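Local coordinates for chitin binding domain (Burkholderia pseudomallei, PDB 3UAM), which probably binds chitin or a related polysaccharide and, as a member of the AA10 lytic polysaccharide monooxygenase family, may cleave it oxidatively, at residues A[26-30]-A[31-35]; A[56-59]-A[60-63]. All blocks are in the same frame, centred on the assembly; numbering follows the deposited sequence.

Contact 1: residues A[26-30]-A[31-35]; sequences TPESR and AVYLY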
loop_
_atom_site.group_PDB
_atom_site.type_symbol
_atom_site.label_atom_id
_atom_site.label_comp_id
_atom_site.label_asym_id
_atom_site.label_seq_id
_atom_site.Cartn_x
_atom_site.Cartn_y
_atom_site.Cartn_z
ATOM N N THR A 26 -10.154 6.291 -1.823
ATOM C CA THR A 26 -9.989 7.423 -2.750
ATOM C C THR A 26 -8.577 8.012 -2.641
ATOM O O THR A 26 -7.989 8.054 -1.558
ATOM C CB THR A 26 -11.029 8.541 -2.547
ATOM O OG1 THR A 26 -11.176 8.791 -1.164
ATOM C CG2 THR A 26 -12.430 8.166 -3.109
ATOM N N PRO A 27 -7.970 8.342 -3.779
ATOM C CA PRO A 27 -8.483 7.952 -5.079
ATOM C C PRO A 27 -8.581 6.434 -5.121
ATOM O O PRO A 27 -7.786 5.763 -4.467
ATOM C CB PRO A 27 -7.418 8.447 -6.054
ATOM C CG PRO A 27 -6.185 8.612 -5.269
ATOM C CD PRO A 27 -6.609 8.895 -3.857
ATOM N N GLU A 28 -9.521 5.913 -5.903
ATOM C CA GLU A 28 -9.801 4.502 -5.919
ATOM C C GLU A 28 -8.507 3.754 -6.253
ATOM O O GLU A 28 -7.833 4.056 -7.252
ATOM C CB GLU A 28 -10.875 4.157 -6.954
ATOM C CG GLU A 28 -12.280 4.651 -6.613
ATOM C CD GLU A 28 -12.558 6.100 -7.027
ATOM O OE1 GLU A 28 -11.630 6.883 -7.328
ATOM O OE2 GLU A 28 -13.751 6.459 -7.060
ATOM N N SER A 29 -8.186 2.769 -5.428
ATOM C CA SER A 29 -7.039 1.941 -5.681
ATOM C C SER A 29 -7.362 1.021 -6.866
ATOM O O SER A 29 -8.523 0.881 -7.264
ATOM C CB SER A 29 -6.675 1.136 -4.437
ATOM O OG SER A 29 -7.586 0.080 -4.231
ATOM N N ARG A 30 -6.322 0.415 -7.424
ATOM C CA ARG A 30 -6.489 -0.531 -8.503
ATOM C C ARG A 30 -7.482 -1.621 -8.108
ATOM O O ARG A 30 -8.352 -1.984 -8.905
ATOM C CB ARG A 30 -5.142 -1.136 -8.873
ATOM C CG ARG A 30 -5.193 -2.129 -10.013
ATOM C CD ARG A 30 -3.853 -2.773 -10.235
ATOM N NE ARG A 30 -2.827 -1.827 -10.691
ATOM C CZ ARG A 30 -1.566 -2.184 -10.997
ATOM N NH1 ARG A 30 -1.201 -3.449 -10.945
ATOM N NH2 ARG A 30 -0.671 -1.280 -11.399
ATOM N N ALA A 31 -7.355 -2.124 -6.882
ATOM C CA ALA A 31 -8.214 -3.221 -6.423
ATOM C C ALA A 31 -9.661 -2.744 -6.271
ATOM O O ALA A 31 -10.588 -3.476 -6.633
ATOM C CB ALA A 31 -7.710 -3.819 -5.126
ATOM N N VAL A 32 -9.847 -1.531 -5.747
ATOM C CA VAL A 32 -11.203 -0.941 -5.620
ATOM C C VAL A 32 -11.872 -0.828 -6.996
ATOM O O VAL A 32 -13.058 -1.152 -7.155
ATOM C CB VAL A 32 -11.173 0.425 -4.911
ATOM C CG1 VAL A 32 -12.487 1.192 -5.098
ATOM C CG2 VAL A 32 -10.871 0.216 -3.434
ATOM N N TYR A 33 -11.115 -0.389 -7.996
ATOM C CA TYR A 33 -11.668 -0.307 -9.340
ATOM C C TYR A 33 -12.036 -1.703 -9.857
ATOM O O TYR A 33 -13.031 -1.850 -10.553
ATOM C CB TYR A 33 -10.685 0.329 -10.310
ATOM C CG TYR A 33 -10.720 1.824 -10.467
ATOM C CD1 TYR A 33 -11.906 2.553 -10.446
ATOM C CD2 TYR A 33 -9.546 2.503 -10.727
ATOM C CE1 TYR A 33 -11.896 3.930 -10.648
ATOM C CE2 TYR A 33 -9.525 3.858 -10.912
ATOM C CZ TYR A 33 -10.690 4.564 -10.876
ATOM O OH TYR A 33 -10.599 5.902 -11.109
ATOM N N LEU A 34 -11.245 -2.727 -9.538
ATOM C CA LEU A 34 -11.631 -4.085 -9.935
ATOM C C LEU A 34 -12.912 -4.527 -9.226
ATOM O O LEU A 34 -13.800 -5.129 -9.845
ATOM C CB LEU A 34 -10.498 -5.084 -9.710
ATOM C CG LEU A 34 -9.327 -4.971 -10.697
ATOM C CD1 LEU A 34 -8.402 -6.178 -10.544
ATOM C CD2 LEU A 34 -9.793 -4.837 -12.138
ATOM N N TYR A 35 -13.019 -4.204 -7.938
ATOM C CA TYR A 35 -14.265 -4.435 -7.190
ATOM C C TYR A 35 -15.455 -3.752 -7.883
ATOM O O TYR A 35 -16.485 -4.369 -8.086
ATOM C CB TYR A 35 -14.121 -3.998 -5.716
ATOM C CG TYR A 35 -15.406 -3.985 -4.933
ATOM C CD1 TYR A 35 -15.972 -5.164 -4.461
ATOM C CD2 TYR A 35 -16.066 -2.787 -4.659
ATOM C CE1 TYR A 35 -17.161 -5.154 -3.758
ATOM C CE2 TYR A 35 -17.263 -2.769 -3.959
ATOM C CZ TYR A 35 -17.796 -3.960 -3.511
ATOM O OH TYR A 35 -18.965 -3.971 -2.811
#
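S29 is the N-cap of helix 30-36, the short helix that follows the first strand, 21-26, of the β-sandwich characteristic of this monooxygenase family. Its hydroxyl accepts the backbone N-H of V32, with V32 N to S29 OG at 3.2 Å and an N-H...O angle of 165°. The first torsion sets OG between the backbone N and the carbonyl carbon of S29, turned to the first helical turn. The same oxygen is hydrogen-bonded to Q209 OE1, which ties the cap to strand 205-215. Behind the cap the regular helical bonds begin: Y33 N donates to S29 O at 3.0 Å, and L34 N to R30 O at 3.1 Å. R30 turns the other way, its guanidinium forming a salt bridge with D212, a hydrogen bond to L94 O and a cation-pi contact with W103. The same capping segment is held to H106 by a hydrogen bond from its NE2 to E28 O, and the imidazole also meets the Y33 ring with the planes nearly parallel.

The packing contacts gather around E28 and V32. V32 holds its branches apart, CG2 lying in van der Waals contact beside the capping oxygen, 3.4 Å from S29 OG, while CG1 meets E28 CG at 3.8 Å, the two side chains crossing at about a right angle.

The remaining interaction is a CH-pi contact: E28 CB sits over the centre of one face of the Y33 ring, 3.9 Å from its centroid and only 11° off the normal.

Contact 2: residues A[56-59]-A[60-63]; sequences ATQS and GLRD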
loop_
_atom_site.group_PDB
_atom_site.type_symbol
_atom_site.label_atom_id
_atom_site.label_comp_id
_atom_site.label_asym_id
_atom_site.label_seq_id
_atom_site.Cartn_x
_atom_site.Cartn_y
_atom_site.Cartn_z
ATOM N N ALA A 56 12.116 -4.420 1.459
ATOM C CA ALA A 56 12.966 -5.530 1.889
ATOM C C ALA A 56 12.491 -6.807 1.169
ATOM O O ALA A 56 11.340 -6.873 0.695
ATOM C CB ALA A 56 12.929 -5.693 3.411
ATOM N N THR A 57 13.393 -7.778 1.017
ATOM C CA THR A 57 13.053 -9.056 0.374
ATOM C C THR A 57 13.223 -10.259 1.317
ATOM O O THR A 57 13.409 -11.406 0.842
ATOM C CB THR A 57 13.964 -9.302 -0.833
ATOM O OG1 THR A 57 15.321 -9.253 -0.386
ATOM C CG2 THR A 57 13.748 -8.231 -1.924
ATOM N N GLN A 58 13.246 -10.021 2.623
ATOM C CA GLN A 58 13.557 -11.067 3.606
ATOM C C GLN A 58 12.597 -10.906 4.788
ATOM O O GLN A 58 12.148 -9.793 5.068
ATOM C CB GLN A 58 15.003 -10.931 4.111
ATOM C CG GLN A 58 15.153 -9.805 5.144
ATOM C CD GLN A 58 16.580 -9.294 5.329
ATOM O OE1 GLN A 58 17.133 -8.625 4.433
ATOM N NE2 GLN A 58 17.172 -9.571 6.496
ATOM N N SER A 59 12.317 -11.996 5.492
ATOM C CA SER A 59 11.502 -11.939 6.714
ATOM C C SER A 59 12.375 -11.850 7.962
ATOM O O SER A 59 13.590 -12.032 7.901
ATOM C CB SER A 59 10.630 -13.191 6.825
ATOM O OG SER A 59 11.457 -14.338 6.808
ATOM N N GLY A 60 11.729 -11.600 9.094
ATOM C CA GLY A 60 12.383 -11.652 10.396
ATOM C C GLY A 60 13.105 -10.381 10.809
ATOM O O GLY A 60 13.721 -10.344 11.875
ATOM N N LEU A 61 13.009 -9.336 9.983
ATOM C CA LEU A 61 13.539 -8.018 10.317
ATOM C C LEU A 61 12.721 -7.397 11.441
ATOM O O LEU A 61 11.491 -7.517 11.460
ATOM C CB LEU A 61 13.508 -7.087 9.097
ATOM C CG LEU A 61 14.563 -7.428 8.060
ATOM C CD1 LEU A 61 14.305 -6.642 6.776
ATOM C CD2 LEU A 61 15.955 -7.162 8.638
ATOM N N ARG A 62 13.396 -6.714 12.358
ATOM C CA ARG A 62 12.698 -5.900 13.346
ATOM C C ARG A 62 12.329 -4.556 12.733
ATOM O O ARG A 62 12.951 -4.093 11.782
ATOM C CB ARG A 62 13.551 -5.691 14.612
ATOM C CG ARG A 62 14.021 -6.977 15.279
ATOM C CD ARG A 62 12.920 -8.006 15.464
ATOM N NE ARG A 62 11.837 -7.550 16.358
ATOM C CZ ARG A 62 11.577 -8.049 17.564
ATOM N NH1 ARG A 62 12.308 -9.027 18.056
ATOM N NH2 ARG A 62 10.561 -7.581 18.281
ATOM N N ASP A 63 11.310 -3.931 13.293
ATOM C CA ASP A 63 10.916 -2.604 12.867
ATOM C C ASP A 63 12.040 -1.592 13.192
ATOM O O ASP A 63 12.529 -1.561 14.310
ATOM C CB ASP A 63 9.617 -2.226 13.551
ATOM C CG ASP A 63 8.990 -0.985 12.959
ATOM O OD1 ASP A 63 9.484 0.121 13.257
ATOM O OD2 ASP A 63 8.000 -1.118 12.212
#
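L61 lays its isobutyl group against the side chain of Q58, the two crossing at about a right angle. The contact is purely van der Waals. L61 CD1 touches Q58 CG at 3.7 Å, while the other methyl, L61 CD2, approaches the amide nitrogen Q58 NE2 at 3.4 Å, so the leucine's branch spans the glutamine from its aliphatic part to its amide end. Q58 reaches this position because a chi1 of 78° folds CG in over its own backbone, from where the chain runs on extended. L61 CD1 has a second neighbour, A56 CB, 3.8 Å away.

The pair sits on the surface, in the long loop between strand 49-51 and helix 98-101 of the LPMO fold, where the backbone bends at S59 and G60. G60 has the left-handed conformation (phi 85°) that glycine adopts easily. N72 bonds to both sides of this bend: its ND2 donates to Q58 O and its OD1 accepts from L61 N, and its backbone is hydrogen-bonded to G60 and L61. A56 O is bonded to R146 at the near end of the segment, and D63 makes a salt bridge with R128 at the far end. L61 also rests on F53, and a nitrate ion, probably from the crystallisation liquor, lies about 5 Å from its side chain.

In the fold
From the N terminus, strand 21-26 leads directly into contact 1, which closes the connection to helix 30-36 within a few residues. The chain then passes helix 42-45, which packs on A31 and V32, and strand 49-51 before it enters the long loop that carries contact 2. The two contacts therefore follow in series, neither nested nor crossing. Contacts 1 and 2 lie on opposite sides of the chain's centre; the centres of contact 1 and contact 2 are about 28 Å apart, and their nearest atoms about 17 Å. Contact 1 is buried and joins the start of its helix to strand 205-215; contact 2 lies at the surface, its loop joined to strand 126-133 through R128.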